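Local coordinates for putative xanthine dehydrogenase YAGS fad-binding subunit (Escherichia coli, PDB 5G5G), which binds a pterin cytosine dinucleotide and a dioxothiomolybdenum ion and probably serves as the molybdenum subunit of a periplasmic aldehyde oxidase, at residues I213-R217 with N230-I234; G408-W414 with H589-V593; R605-C611 with P668-F674. All coordinates share one frame; numbering follows the deposited sequence.

Interaction 1 (I213-R217 with N230-I234); sequences IDWCR and NVRII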
ATOM      1  N   ILE C 213      10.336  -4.636 -19.578  1.00 13.20           N
ATOM      2  CA  ILE C 213      10.544  -3.619 -20.613  1.00 13.54           C
ATOM      3  C   ILE C 213      10.242  -4.240 -21.955  1.00 13.96           C
ATOM      4  O   ILE C 213       9.540  -3.637 -22.779  1.00 13.41           O
ATOM      5  CB  ILE C 213      11.985  -3.067 -20.614  1.00 14.24           C
ATOM      6  CG1 ILE C 213      12.287  -2.257 -19.332  1.00 15.29           C
ATOM      7  CG2 ILE C 213      12.295  -2.218 -21.860  1.00 15.13           C
ATOM      8  CD1 ILE C 213      11.516  -0.927 -19.252  1.00 16.42           C
ATOM      9  N   ASP C 214      10.766  -5.450 -22.182  1.00 14.36           N
ATOM     10  CA  ASP C 214      10.588  -6.035 -23.532  1.00 15.94           C
ATOM     11  C   ASP C 214       9.127  -6.426 -23.790  1.00 15.91           C
ATOM     12  O   ASP C 214       8.627  -6.222 -24.901  1.00 16.80           O
ATOM     13  CB  ASP C 214      11.513  -7.225 -23.753  1.00 16.83           C
ATOM     14  CG  ASP C 214      11.541  -7.667 -25.201  1.00 18.60           C
ATOM     15  OD1 ASP C 214      11.900  -6.883 -26.104  1.00 19.09           O
ATOM     16  OD2 ASP C 214      11.266  -8.858 -25.404  1.00 19.39           O
ATOM     17  N   TRP C 215       8.435  -6.968 -22.787  1.00 15.39           N
ATOM     18  CA  TRP C 215       7.021  -7.338 -22.945  1.00 15.43           C
ATOM     19  C   TRP C 215       6.227  -6.073 -23.214  1.00 15.83           C
ATOM     20  O   TRP C 215       5.318  -6.078 -24.041  1.00 15.65           O
ATOM     21  CB  TRP C 215       6.443  -7.940 -21.678  1.00 15.81           C
ATOM     22  CG  TRP C 215       6.938  -9.331 -21.355  1.00 16.79           C
ATOM     23  CD1 TRP C 215       7.790 -10.116 -22.084  1.00 18.60           C
ATOM     24  CD2 TRP C 215       6.537 -10.085 -20.224  1.00 17.34           C
ATOM     25  NE1 TRP C 215       7.990 -11.333 -21.406  1.00 19.24           N
ATOM     26  CE2 TRP C 215       7.186 -11.342 -20.289  1.00 18.05           C
ATOM     27  CE3 TRP C 215       5.693  -9.815 -19.144  1.00 16.74           C
ATOM     28  CZ2 TRP C 215       6.977 -12.339 -19.325  1.00 18.12           C
ATOM     29  CZ3 TRP C 215       5.486 -10.808 -18.191  1.00 17.07           C
ATOM     30  CH2 TRP C 215       6.161 -12.035 -18.266  1.00 17.10           C
ATOM     31  N   CYS C 216       6.548  -5.012 -22.477  1.00 14.77           N
ATOM     32  CA  CYS C 216       5.851  -3.695 -22.699  1.00 15.14           C
ATOM     33  C   CYS C 216       5.984  -3.255 -24.135  1.00 15.35           C
ATOM     34  O   CYS C 216       5.001  -2.884 -24.800  1.00 15.13           O
ATOM     35  CB  CYS C 216       6.430  -2.639 -21.758  1.00 14.89           C
ATOM     36  SG  CYS C 216       5.635  -1.004 -21.844  1.00 16.99           S
ATOM     37  N   ARG C 217       7.205  -3.269 -24.638  1.00 15.11           N
ATOM     38  CA  ARG C 217       7.455  -2.829 -25.992  1.00 16.89           C
ATOM     39  C   ARG C 217       6.650  -3.641 -27.035  1.00 17.23           C
ATOM     40  O   ARG C 217       5.975  -3.093 -27.937  1.00 16.69           O
ATOM     41  CB  ARG C 217       8.934  -2.935 -26.281  1.00 18.22           C
ATOM     42  CG  ARG C 217       9.377  -2.237 -27.539  1.00 21.16           C
ATOM     43  CD  ARG C 217      10.803  -2.614 -27.786  1.00 24.23           C
ATOM     44  NE  ARG C 217      11.262  -2.225 -29.084  1.00 27.84           N
ATOM     45  CZ  ARG C 217      12.312  -2.750 -29.697  1.00 32.61           C
ATOM     46  NH1 ARG C 217      13.003  -3.736 -29.132  1.00 34.76           N
ATOM     47  NH2 ARG C 217      12.645  -2.302 -30.900  1.00 35.07           N
ATOM     48  N   ASN C 230       9.710   0.557 -33.994  1.00 26.43           N
ATOM     49  CA  ASN C 230       9.394   1.975 -33.903  1.00 26.06           C
ATOM     50  C   ASN C 230       9.044   2.452 -32.482  1.00 24.16           C
ATOM     51  O   ASN C 230       8.647   3.584 -32.304  1.00 23.33           O
ATOM     52  CB  ASN C 230       8.265   2.276 -34.878  1.00 26.04           C
ATOM     53  CG  ASN C 230       8.744   2.271 -36.323  1.00 28.35           C
ATOM     54  OD1 ASN C 230       9.918   2.110 -36.581  1.00 28.00           O
ATOM     55  ND2 ASN C 230       7.843   2.501 -37.255  1.00 29.11           N
ATOM     56  N   VAL C 231       9.238   1.589 -31.487  1.00 23.06           N
ATOM     57  CA  VAL C 231       8.838   1.863 -30.083  1.00 21.60           C
ATOM     58  C   VAL C 231      10.052   1.725 -29.178  1.00 21.00           C
ATOM     59  O   VAL C 231      10.786   0.717 -29.252  1.00 20.87           O
ATOM     60  CB  VAL C 231       7.776   0.889 -29.596  1.00 21.58           C
ATOM     61  CG1 VAL C 231       7.450   1.130 -28.098  1.00 21.08           C
ATOM     62  CG2 VAL C 231       6.524   1.035 -30.451  1.00 22.78           C
ATOM     63  N   ARG C 232      10.231   2.711 -28.304  1.00 19.40           N
ATOM     64  CA  ARG C 232      11.266   2.709 -27.322  1.00 18.94           C
ATOM     65  C   ARG C 232      10.541   2.881 -25.976  1.00 17.81           C
ATOM     66  O   ARG C 232       9.720   3.772 -25.823  1.00 16.78           O
ATOM     67  CB  ARG C 232      12.310   3.802 -27.504  1.00 19.74           C
ATOM     68  CG  ARG C 232      13.410   3.815 -26.436  1.00 20.22           C
ATOM     69  CD  ARG C 232      14.487   4.834 -26.735  1.00 21.64           C
ATOM     70  NE  ARG C 232      15.488   4.964 -25.673  1.00 21.21           N
ATOM     71  CZ  ARG C 232      16.461   5.862 -25.657  1.00 22.26           C
ATOM     72  NH1 ARG C 232      16.583   6.807 -26.606  1.00 24.51           N
ATOM     73  NH2 ARG C 232      17.332   5.876 -24.678  1.00 22.12           N
ATOM     74  N   ILE C 233      10.865   2.000 -25.027  1.00 15.67           N
ATOM     75  CA  ILE C 233      10.287   2.046 -23.693  1.00 15.32           C
ATOM     76  C   ILE C 233      11.393   2.414 -22.687  1.00 15.15           C
ATOM     77  O   ILE C 233      12.499   1.819 -22.716  1.00 14.64           O
ATOM     78  CB  ILE C 233       9.682   0.651 -23.331  1.00 15.32           C
ATOM     79  CG1 ILE C 233       8.616   0.169 -24.328  1.00 15.91           C
ATOM     80  CG2 ILE C 233       9.163   0.640 -21.914  1.00 15.01           C
ATOM     81  CD1 ILE C 233       7.432   1.099 -24.498  1.00 15.99           C
ATOM     82  N   ILE C 234      11.058   3.289 -21.725  1.00 13.91           N
ATOM     83  CA  ILE C 234      11.988   3.800 -20.729  1.00 13.93           C
ATOM     84  C   ILE C 234      11.344   3.737 -19.344  1.00 13.12           C
ATOM     85  O   ILE C 234      10.269   4.253 -19.164  1.00 12.60           O
ATOM     86  CB  ILE C 234      12.385   5.275 -21.071  1.00 13.99           C
ATOM     87  CG1 ILE C 234      13.030   5.293 -22.449  1.00 15.18           C
ATOM     88  CG2 ILE C 234      13.257   5.854 -19.994  1.00 14.05           C
ATOM     89  CD1 ILE C 234      13.341   6.667 -22.981  1.00 16.41           C
TER
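Ile233 fills most of the apolar part of this contact: its CG1-CD1 arm touches Arg217 and Cys216, its CG2 methyl touches Ile213 and Cys216. CG1 lies against the helix backbone at Arg217, 3.6 Å from Arg217 CA, and also touches CB of that arginine. CG2 meets the end of Ile213, with Ile213 CD1 3.9 Å from Ile233 CG2. The two isoleucines slide past one another in opposite directions instead of meeting head on. Cys216 points its thiol at the same residue: SG, set anti to the backbone N (chi1 -177°), comes 3.8 Å from Ile233 CD1 and also borders CG2. Across this contact the sulfur meets only carbon of Ile233.

The polar part belongs to Arg217. Its chain runs extended from CG to NE and passes Val231 the opposite way, with Arg217 CG 3.9 Å from Val231 CG1. That path delivers NE to the backbone carbonyl, Val231 O, at 3.0 Å. The bond is weak, bent to 129° at the hydrogen, and the oxygen lies oblique to the guanidinium. Val228 O, in the loop ahead of the strand, takes a second weak bond from the same NE.

Strand 231-234 runs parallel beside strand 203-208, and helix 213-224 links the two. The contact is thus the helix-on-strand packing inside a beta-alpha-beta crossover.

Interaction 2 (G408-W414 with H589-V593); sequences GADKFGW and HFVEV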
ATOM      1  N   GLY C 408      15.358 -21.582  12.671  1.00 15.01           N
ATOM      2  CA  GLY C 408      14.337 -20.664  13.134  1.00 15.24           C
ATOM      3  C   GLY C 408      13.806 -20.951  14.521  1.00 15.67           C
ATOM      4  O   GLY C 408      13.702 -20.024  15.372  1.00 15.65           O
ATOM      5  N   ALA C 409      13.490 -22.222  14.778  1.00 16.19           N
ATOM      6  CA  ALA C 409      12.964 -22.616  16.092  1.00 17.53           C
ATOM      7  C   ALA C 409      13.955 -22.239  17.190  1.00 17.60           C
ATOM      8  O   ALA C 409      13.554 -21.759  18.244  1.00 17.43           O
ATOM      9  CB  ALA C 409      12.673 -24.128  16.152  1.00 17.70           C
ATOM     10  N   ASP C 410      15.248 -22.523  16.956  1.00 18.43           N
ATOM     11  CA  ASP C 410      16.318 -22.234  17.936  1.00 19.59           C
ATOM     12  C   ASP C 410      16.451 -20.731  18.204  1.00 19.57           C
ATOM     13  O   ASP C 410      16.509 -20.311  19.346  1.00 19.32           O
ATOM     14  CB  ASP C 410      17.680 -22.828  17.476  1.00 21.26           C
ATOM     15  CG  ASP C 410      17.736 -24.388  17.553  1.00 24.57           C
ATOM     16  OD1 ASP C 410      16.843 -25.033  18.141  1.00 26.22           O
ATOM     17  OD2 ASP C 410      18.711 -24.987  17.017  1.00 27.53           O
ATOM     18  N   LYS C 411      16.535 -19.938  17.150  1.00 19.26           N
ATOM     19  CA  LYS C 411      16.704 -18.505  17.287  1.00 20.35           C
ATOM     20  C   LYS C 411      15.487 -17.858  17.922  1.00 19.68           C
ATOM     21  O   LYS C 411      15.631 -16.959  18.740  1.00 18.73           O
ATOM     22  CB  LYS C 411      16.934 -17.850  15.923  1.00 21.70           C
ATOM     23  CG  LYS C 411      17.031 -16.349  15.950  1.00 25.35           C
ATOM     24  CD  LYS C 411      18.279 -15.840  16.671  1.00 29.38           C
ATOM     25  CE  LYS C 411      18.370 -14.302  16.721  1.00 33.73           C
ATOM     26  NZ  LYS C 411      17.921 -13.692  15.446  1.00 34.88           N
ATOM     27  N   PHE C 412      14.302 -18.306  17.518  1.00 18.07           N
ATOM     28  CA  PHE C 412      13.035 -17.706  17.987  1.00 18.02           C
ATOM     29  C   PHE C 412      12.676 -18.057  19.391  1.00 18.79           C
ATOM     30  O   PHE C 412      11.886 -17.375  19.976  1.00 19.16           O
ATOM     31  CB  PHE C 412      11.922 -18.180  17.064  1.00 17.75           C
ATOM     32  CG  PHE C 412      10.585 -17.519  17.273  1.00 17.04           C
ATOM     33  CD1 PHE C 412      10.319 -16.269  16.774  1.00 17.80           C
ATOM     34  CD2 PHE C 412       9.549 -18.239  17.897  1.00 18.25           C
ATOM     35  CE1 PHE C 412       9.023 -15.711  16.904  1.00 17.28           C
ATOM     36  CE2 PHE C 412       8.257 -17.714  17.997  1.00 18.39           C
ATOM     37  CZ  PHE C 412       8.001 -16.443  17.496  1.00 17.43           C
ATOM     38  N   GLY C 413      13.211 -19.173  19.888  1.00 18.71           N
ATOM     39  CA  GLY C 413      12.832 -19.701  21.173  1.00 19.68           C
ATOM     40  C   GLY C 413      11.498 -20.413  21.093  1.00 20.15           C
ATOM     41  O   GLY C 413      10.653 -20.283  22.010  1.00 20.19           O
ATOM     42  N   TRP C 414      11.345 -21.239  20.052  1.00 18.84           N
ATOM     43  CA  TRP C 414      10.105 -21.961  19.827  1.00 19.23           C
ATOM     44  C   TRP C 414       9.715 -22.877  20.984  1.00 21.19           C
ATOM     45  O   TRP C 414       8.528 -23.033  21.294  1.00 21.06           O
ATOM     46  CB  TRP C 414      10.211 -22.769  18.536  1.00 18.72           C
ATOM     47  CG  TRP C 414       9.028 -23.547  18.224  1.00 18.41           C
ATOM     48  CD1 TRP C 414       8.897 -24.884  18.328  1.00 19.38           C
ATOM     49  CD2 TRP C 414       7.776 -23.042  17.766  1.00 17.77           C
ATOM     50  NE1 TRP C 414       7.636 -25.258  17.909  1.00 19.62           N
ATOM     51  CE2 TRP C 414       6.922 -24.145  17.575  1.00 17.98           C
ATOM     52  CE3 TRP C 414       7.297 -21.757  17.455  1.00 17.39           C
ATOM     53  CZ2 TRP C 414       5.597 -23.998  17.124  1.00 17.75           C
ATOM     54  CZ3 TRP C 414       5.976 -21.627  16.988  1.00 17.20           C
ATOM     55  CH2 TRP C 414       5.163 -22.724  16.834  1.00 17.31           C
ATOM     56  N   HIS C 589       8.937 -19.446   8.778  1.00 12.52           N
ATOM     57  CA  HIS C 589       8.410 -18.230   9.356  1.00 12.30           C
ATOM     58  C   HIS C 589       7.878 -18.461  10.735  1.00 12.33           C
ATOM     59  O   HIS C 589       7.041 -19.371  10.924  1.00 11.94           O
ATOM     60  CB  HIS C 589       7.264 -17.710   8.505  1.00 12.57           C
ATOM     61  CG  HIS C 589       7.696 -17.179   7.185  1.00 12.89           C
ATOM     62  ND1 HIS C 589       8.434 -16.022   7.057  1.00 13.88           N
ATOM     63  CD2 HIS C 589       7.559 -17.680   5.942  1.00 13.23           C
ATOM     64  CE1 HIS C 589       8.686 -15.809   5.783  1.00 13.65           C
ATOM     65  NE2 HIS C 589       8.177 -16.805   5.086  1.00 13.22           N
ATOM     66  N   PHE C 590       8.350 -17.648  11.691  1.00 12.40           N
ATOM     67  CA  PHE C 590       8.013 -17.789  13.123  1.00 12.66           C
ATOM     68  C   PHE C 590       7.492 -16.447  13.614  1.00 12.81           C
ATOM     69  O   PHE C 590       8.138 -15.425  13.360  1.00 12.77           O
ATOM     70  CB  PHE C 590       9.241 -18.203  13.967  1.00 12.99           C
ATOM     71  CG  PHE C 590       9.713 -19.582  13.711  1.00 13.65           C
ATOM     72  CD1 PHE C 590      10.542 -19.842  12.619  1.00 13.87           C
ATOM     73  CD2 PHE C 590       9.308 -20.654  14.530  1.00 13.93           C
ATOM     74  CE1 PHE C 590      10.965 -21.134  12.358  1.00 13.94           C
ATOM     75  CE2 PHE C 590       9.780 -21.931  14.305  1.00 14.28           C
ATOM     76  CZ  PHE C 590      10.585 -22.190  13.176  1.00 14.44           C
ATOM     77  N   VAL C 591       6.294 -16.421  14.201  1.00 12.78           N
ATOM     78  CA  VAL C 591       5.635 -15.186  14.601  1.00 13.24           C
ATOM     79  C   VAL C 591       5.101 -15.256  16.013  1.00 13.51           C
ATOM     80  O   VAL C 591       4.570 -16.300  16.438  1.00 13.07           O
ATOM     81  CB  VAL C 591       4.416 -14.893  13.671  1.00 13.98           C
ATOM     82  CG1 VAL C 591       3.648 -13.694  14.172  1.00 14.64           C
ATOM     83  CG2 VAL C 591       4.879 -14.732  12.237  1.00 13.89           C
ATOM     84  N   GLU C 592       5.243 -14.151  16.734  1.00 13.08           N
ATOM     85  CA  GLU C 592       4.578 -13.968  18.008  1.00 14.11           C
ATOM     86  C   GLU C 592       3.551 -12.862  17.840  1.00 13.68           C
ATOM     87  O   GLU C 592       3.894 -11.771  17.289  1.00 13.15           O
ATOM     88  CB  GLU C 592       5.607 -13.650  19.116  1.00 15.42           C
ATOM     89  CG  GLU C 592       4.997 -13.376  20.490  1.00 17.23           C
ATOM     90  CD  GLU C 592       6.043 -12.954  21.514  1.00 19.30           C
ATOM     91  OE1 GLU C 592       6.970 -13.706  21.791  1.00 20.52           O
ATOM     92  OE2 GLU C 592       5.907 -11.869  22.086  1.00 22.27           O
ATOM     93  N   VAL C 593       2.301 -13.117  18.245  1.00 14.12           N
ATOM     94  CA  VAL C 593       1.259 -12.109  18.149  1.00 14.22           C
ATOM     95  C   VAL C 593       0.651 -11.823  19.492  1.00 14.93           C
ATOM     96  O   VAL C 593       0.731 -12.664  20.422  1.00 15.07           O
ATOM     97  CB  VAL C 593       0.072 -12.513  17.264  1.00 15.39           C
ATOM     98  CG1 VAL C 593       0.570 -12.721  15.887  1.00 15.54           C
ATOM     99  CG2 VAL C 593      -0.620 -13.773  17.806  1.00 15.70           C
TER
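Phe412, Trp414 and Phe590 form an aromatic cluster where the C-terminal end of helix 401-412 lies on strand 584-596 of a mixed sheet. The short helix and strand segments run in roughly the same direction, at 28°. Phe590 reaches from the strand to the helix backbone. Its CB sits over the centre of the Phe412 ring in a CH-pi contact, 3.6 Å from the centroid, while the two rings themselves cross obliquely. Further out, the edge of Phe590 is turned to the face of Trp414 in an offset edge-to-face pair, with the planes at 73° and Phe590 CD2 3.7 Å from Trp414 CE3. One face of Phe590 lies against the helix at Gly408, where Phe590 CE1 is 3.5 Å from Gly408 CA. Gly408 has no side chain, and its backbone lies directly on the ring face. The rim carries on to Ala409, whose methyl touches CE2 and CZ.

Phe412, with CG anti to the backbone N (chi1 -172°), reaches across to the strand, where CZ borders the peptide between Val591 and Glu592.

In the next shell, the guanidinium of Arg606 makes a cation-pi contact with Phe412, and Trp414 NE1 is hydrogen-bonded to Asp375. The carboxylate of Glu592 is gripped by salt bridges from Arg605 and Arg606 and by a hydrogen bond with His433, which should hold it in its charged form. Gly413, the first residue past the helix, has positive phi, and Trp414 N bonds to Ala409 O at 2.9 Å.

Interaction 3 (R605-C611 with P668-F674); sequences RRMLAVC and PKQEVIF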
ATOM      1  N   ARG C 605       3.937  -9.004  17.423  1.00 15.27           N
ATOM      2  CA  ARG C 605       4.978  -8.681  18.383  1.00 16.52           C
ATOM      3  C   ARG C 605       6.407  -8.948  17.958  1.00 16.69           C
ATOM      4  O   ARG C 605       7.289  -8.184  18.350  1.00 17.03           O
ATOM      5  CB  ARG C 605       4.725  -9.392  19.691  1.00 17.58           C
ATOM      6  CG  ARG C 605       3.472  -8.846  20.376  1.00 19.06           C
ATOM      7  CD  ARG C 605       2.881  -9.829  21.366  1.00 20.06           C
ATOM      8  NE  ARG C 605       3.766 -10.084  22.511  1.00 21.03           N
ATOM      9  CZ  ARG C 605       3.700  -9.477  23.702  1.00 22.37           C
ATOM     10  NH1 ARG C 605       2.795  -8.564  23.951  1.00 22.87           N
ATOM     11  NH2 ARG C 605       4.537  -9.840  24.662  1.00 23.50           N
ATOM     12  N   ARG C 606       6.631  -9.994  17.154  1.00 16.22           N
ATOM     13  CA  ARG C 606       7.943 -10.388  16.710  1.00 16.46           C
ATOM     14  C   ARG C 606       7.766 -11.286  15.496  1.00 15.70           C
ATOM     15  O   ARG C 606       6.849 -12.127  15.480  1.00 14.33           O
ATOM     16  CB  ARG C 606       8.608 -11.147  17.850  1.00 18.95           C
ATOM     17  CG  ARG C 606      10.055 -11.460  17.654  1.00 21.22           C
ATOM     18  CD  ARG C 606      10.640 -11.878  19.015  1.00 22.05           C
ATOM     19  NE  ARG C 606       9.845 -12.844  19.806  1.00 22.08           N
ATOM     20  CZ  ARG C 606      10.180 -14.124  20.045  1.00 21.49           C
ATOM     21  NH1 ARG C 606      11.267 -14.662  19.539  1.00 21.15           N
ATOM     22  NH2 ARG C 606       9.433 -14.889  20.808  1.00 21.86           N
ATOM     23  N   MET C 607       8.620 -11.086  14.483  1.00 14.93           N
ATOM     24  CA  MET C 607       8.665 -11.980  13.317  1.00 14.32           C
ATOM     25  C   MET C 607      10.085 -12.372  12.983  1.00 14.03           C
ATOM     26  O   MET C 607      10.974 -11.527  13.026  1.00 13.06           O
ATOM     27  CB  MET C 607       8.017 -11.305  12.101  1.00 14.12           C
ATOM     28  CG  MET C 607       6.618 -10.803  12.345  1.00 14.09           C
ATOM     29  SD  MET C 607       6.001  -9.942  10.868  1.00 13.86           S
ATOM     30  CE  MET C 607       5.721 -11.305   9.776  1.00 13.95           C
ATOM     31  N   LEU C 608      10.260 -13.661  12.661  1.00 13.64           N
ATOM     32  CA  LEU C 608      11.521 -14.201  12.175  1.00 13.56           C
ATOM     33  C   LEU C 608      11.256 -14.946  10.874  1.00 13.20           C
ATOM     34  O   LEU C 608      10.326 -15.739  10.797  1.00 12.69           O
ATOM     35  CB  LEU C 608      12.180 -15.136  13.176  1.00 14.29           C
ATOM     36  CG  LEU C 608      13.419 -15.906  12.693  1.00 15.37           C
ATOM     37  CD1 LEU C 608      14.575 -14.971  12.389  1.00 15.79           C
ATOM     38  CD2 LEU C 608      13.833 -16.949  13.724  1.00 15.27           C
ATOM     39  N   ALA C 609      12.049 -14.687   9.854  1.00 12.70           N
ATOM     40  CA  ALA C 609      12.079 -15.512   8.632  1.00 12.89           C
ATOM     41  C   ALA C 609      13.481 -16.120   8.466  1.00 13.47           C
ATOM     42  O   ALA C 609      14.479 -15.391   8.470  1.00 12.45           O
ATOM     43  CB  ALA C 609      11.754 -14.687   7.416  1.00 13.49           C
ATOM     44  N   VAL C 610      13.542 -17.429   8.277  1.00 12.98           N
ATOM     45  CA  VAL C 610      14.761 -18.076   7.902  1.00 13.77           C
ATOM     46  C   VAL C 610      14.597 -18.616   6.466  1.00 13.96           C
ATOM     47  O   VAL C 610      13.728 -19.451   6.199  1.00 13.66           O
ATOM     48  CB  VAL C 610      15.159 -19.198   8.887  1.00 14.10           C
ATOM     49  CG1 VAL C 610      16.500 -19.797   8.493  1.00 14.94           C
ATOM     50  CG2 VAL C 610      15.209 -18.699  10.358  1.00 14.71           C
ATOM     51  N   CYS C 611      15.437 -18.119   5.540  1.00 13.78           N
ATOM     52  CA  CYS C 611      15.310 -18.388   4.115  1.00 13.65           C
ATOM     53  C   CYS C 611      16.504 -19.116   3.528  1.00 14.06           C
ATOM     54  O   CYS C 611      17.686 -18.827   3.890  1.00 14.32           O
ATOM     55  CB  CYS C 611      15.174 -17.047   3.401  1.00 14.41           C
ATOM     56  SG  CYS C 611      13.728 -16.154   3.899  1.00 16.05           S
ATOM     57  N   PRO C 668       6.482  -4.887  13.968  1.00 16.80           N
ATOM     58  CA  PRO C 668       7.236  -5.400  15.092  1.00 18.94           C
ATOM     59  C   PRO C 668       8.696  -5.485  14.724  1.00 19.55           C
ATOM     60  O   PRO C 668       9.128  -5.093  13.603  1.00 17.73           O
ATOM     61  CB  PRO C 668       6.684  -6.793  15.260  1.00 18.46           C
ATOM     62  CG  PRO C 668       6.443  -7.224  13.882  1.00 18.35           C
ATOM     63  CD  PRO C 668       6.007  -5.981  13.119  1.00 17.78           C
ATOM     64  N   LYS C 669       9.448  -6.007  15.695  1.00 19.97           N
ATOM     65  CA  LYS C 669      10.784  -6.468  15.419  1.00 21.63           C
ATOM     66  C   LYS C 669      10.681  -7.500  14.295  1.00 17.97           C
ATOM     67  O   LYS C 669       9.879  -8.427  14.397  1.00 16.82           O
ATOM     68  CB  LYS C 669      11.336  -7.081  16.701  1.00 25.35           C
ATOM     69  CG  LYS C 669      12.672  -7.783  16.644  1.00 29.99           C
ATOM     70  CD  LYS C 669      12.928  -8.352  18.056  1.00 34.63           C
ATOM     71  CE  LYS C 669      13.237  -9.820  18.063  1.00 37.83           C
ATOM     72  NZ  LYS C 669      14.621  -9.926  17.543  1.00 42.21           N
ATOM     73  N   GLN C 670      11.471  -7.313  13.242  1.00 16.05           N
ATOM     74  CA  GLN C 670      11.537  -8.266  12.097  1.00 15.12           C
ATOM     75  C   GLN C 670      12.989  -8.728  11.859  1.00 15.63           C
ATOM     76  O   GLN C 670      13.860  -7.915  11.512  1.00 15.72           O
ATOM     77  CB  GLN C 670      10.983  -7.644  10.846  1.00 14.14           C
ATOM     78  CG  GLN C 670       9.506  -7.314  10.937  1.00 14.15           C
ATOM     79  CD  GLN C 670       9.002  -6.530   9.713  1.00 14.18           C
ATOM     80  OE1 GLN C 670       9.702  -5.662   9.141  1.00 13.83           O
ATOM     81  NE2 GLN C 670       7.786  -6.813   9.333  1.00 14.26           N
ATOM     82  N   GLU C 671      13.235 -10.019  12.050  1.00 15.01           N
ATOM     83  CA  GLU C 671      14.573 -10.613  11.874  1.00 16.15           C
ATOM     84  C   GLU C 671      14.577 -11.571  10.697  1.00 14.31           C
ATOM     85  O   GLU C 671      13.595 -12.229  10.418  1.00 12.70           O
ATOM     86  CB  GLU C 671      15.027 -11.337  13.119  1.00 19.16           C
ATOM     87  CG  GLU C 671      15.182 -10.408  14.319  1.00 24.27           C
ATOM     88  CD  GLU C 671      16.338  -9.413  14.154  1.00 31.22           C
ATOM     89  OE1 GLU C 671      17.370  -9.790  13.513  1.00 38.26           O
ATOM     90  OE2 GLU C 671      16.190  -8.241  14.645  1.00 37.21           O
ATOM     91  N   VAL C 672      15.680 -11.579   9.973  1.00 14.14           N
ATOM     92  CA  VAL C 672      15.849 -12.436   8.815  1.00 13.80           C
ATOM     93  C   VAL C 672      17.200 -13.158   8.921  1.00 14.32           C
ATOM     94  O   VAL C 672      18.201 -12.517   9.231  1.00 14.32           O
ATOM     95  CB  VAL C 672      15.813 -11.653   7.499  1.00 13.84           C
ATOM     96  CG1 VAL C 672      15.971 -12.606   6.308  1.00 14.35           C
ATOM     97  CG2 VAL C 672      14.528 -10.847   7.314  1.00 13.48           C
ATOM     98  N   ILE C 673      17.229 -14.462   8.611  1.00 13.66           N
ATOM     99  CA  ILE C 673      18.507 -15.219   8.539  1.00 14.41           C
ATOM    100  C   ILE C 673      18.498 -15.889   7.178  1.00 13.70           C
ATOM    101  O   ILE C 673      17.506 -16.548   6.841  1.00 13.45           O
ATOM    102  CB  ILE C 673      18.599 -16.285   9.626  1.00 15.35           C
ATOM    103  CG1 ILE C 673      18.698 -15.621  11.023  1.00 16.15           C
ATOM    104  CG2 ILE C 673      19.802 -17.217   9.403  1.00 16.10           C
ATOM    105  CD1 ILE C 673      18.590 -16.581  12.169  1.00 17.27           C
ATOM    106  N   PHE C 674      19.592 -15.744   6.441  1.00 13.34           N
ATOM    107  CA  PHE C 674      19.775 -16.468   5.194  1.00 13.51           C
ATOM    108  C   PHE C 674      20.718 -17.609   5.409  1.00 14.35           C
ATOM    109  O   PHE C 674      21.851 -17.393   5.805  1.00 14.22           O
ATOM    110  CB  PHE C 674      20.308 -15.572   4.094  1.00 13.38           C
ATOM    111  CG  PHE C 674      19.339 -14.485   3.705  1.00 13.18           C
ATOM    112  CD1 PHE C 674      18.189 -14.814   2.990  1.00 13.62           C
ATOM    113  CD2 PHE C 674      19.610 -13.186   4.013  1.00 13.90           C
ATOM    114  CE1 PHE C 674      17.270 -13.823   2.605  1.00 13.62           C
ATOM    115  CE2 PHE C 674      18.699 -12.196   3.647  1.00 13.79           C
ATOM    116  CZ  PHE C 674      17.534 -12.529   2.971  1.00 13.69           C
TER
HETATM  117  O   HOH W   1       8.796  -5.763  18.387  1.00 39.59           O
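Met607 and Pro668 meet near the start of a parallel pairing between strands 602-612 and 669-674, and the methionine can be followed outward from there. Its CB stands beside the backbone carbonyl of Lys669. CG, placed anti to the carbonyl carbon (chi1 -54°), packs on the proline ring, with Met607 CG 3.9 Å from Pro668 CG. SD then runs alongside the Gln670 chain, 3.9 Å from Gln670 NE2, an amide already bonded to Thr631. The side chain also packs on Met630 of helix 619-638, which covers this face.

On the other face, Leu608 CD1 lies 3.7 Å from Glu671 CB. Arg606 and Lys669 lie side by side there, touching through their carbons, while Arg606 NE and Lys669 NZ stay 6.0 Å apart; the Arg606 guanidinium is bonded to Phe412 O and Glu592.

The backbones are stitched by five hydrogen bonds of 2.9 to 3.0 Å, starting with Met607 N to Lys669 O and ending with Cys611 N to Ile673 O. Ahead of them a water takes over: it donates to Arg605 O and accepts from Lys669 N, at 2.9 and 2.8 Å. On the other side of strand 602-612, toward the neighbouring strand 584-596, Arg605 and Arg606 both face Glu592 in a classic beta bulge.

The direct hydrogen bonds across the pair are all main-chain, so the strands are joined by the backbone, while the side chains attach one face to helix 619-638 and the other to helix 401-412.

Interactions 2 and 3 are neighbours in one piece of structure, their centres 8 Å apart. Strands 584-596 and 602-612 follow each other in the chain and lie side by side in the same sheet, and helix 401-412 packs across both: Gly408 CA is 3.5 Å from Val610 CG2. Interaction 1 lies on the opposite side of the chain's centre, with its centre 45 Å from that of interaction 2 and 38 Å from that of interaction 3. The side chain of Phe674 in interaction 3 is about 7 Å from the pterin cytosine dinucleotide, and that of Ile213 in interaction 1 about 12 Å from it and about 13 Å from the dioxothiomolybdenum ion.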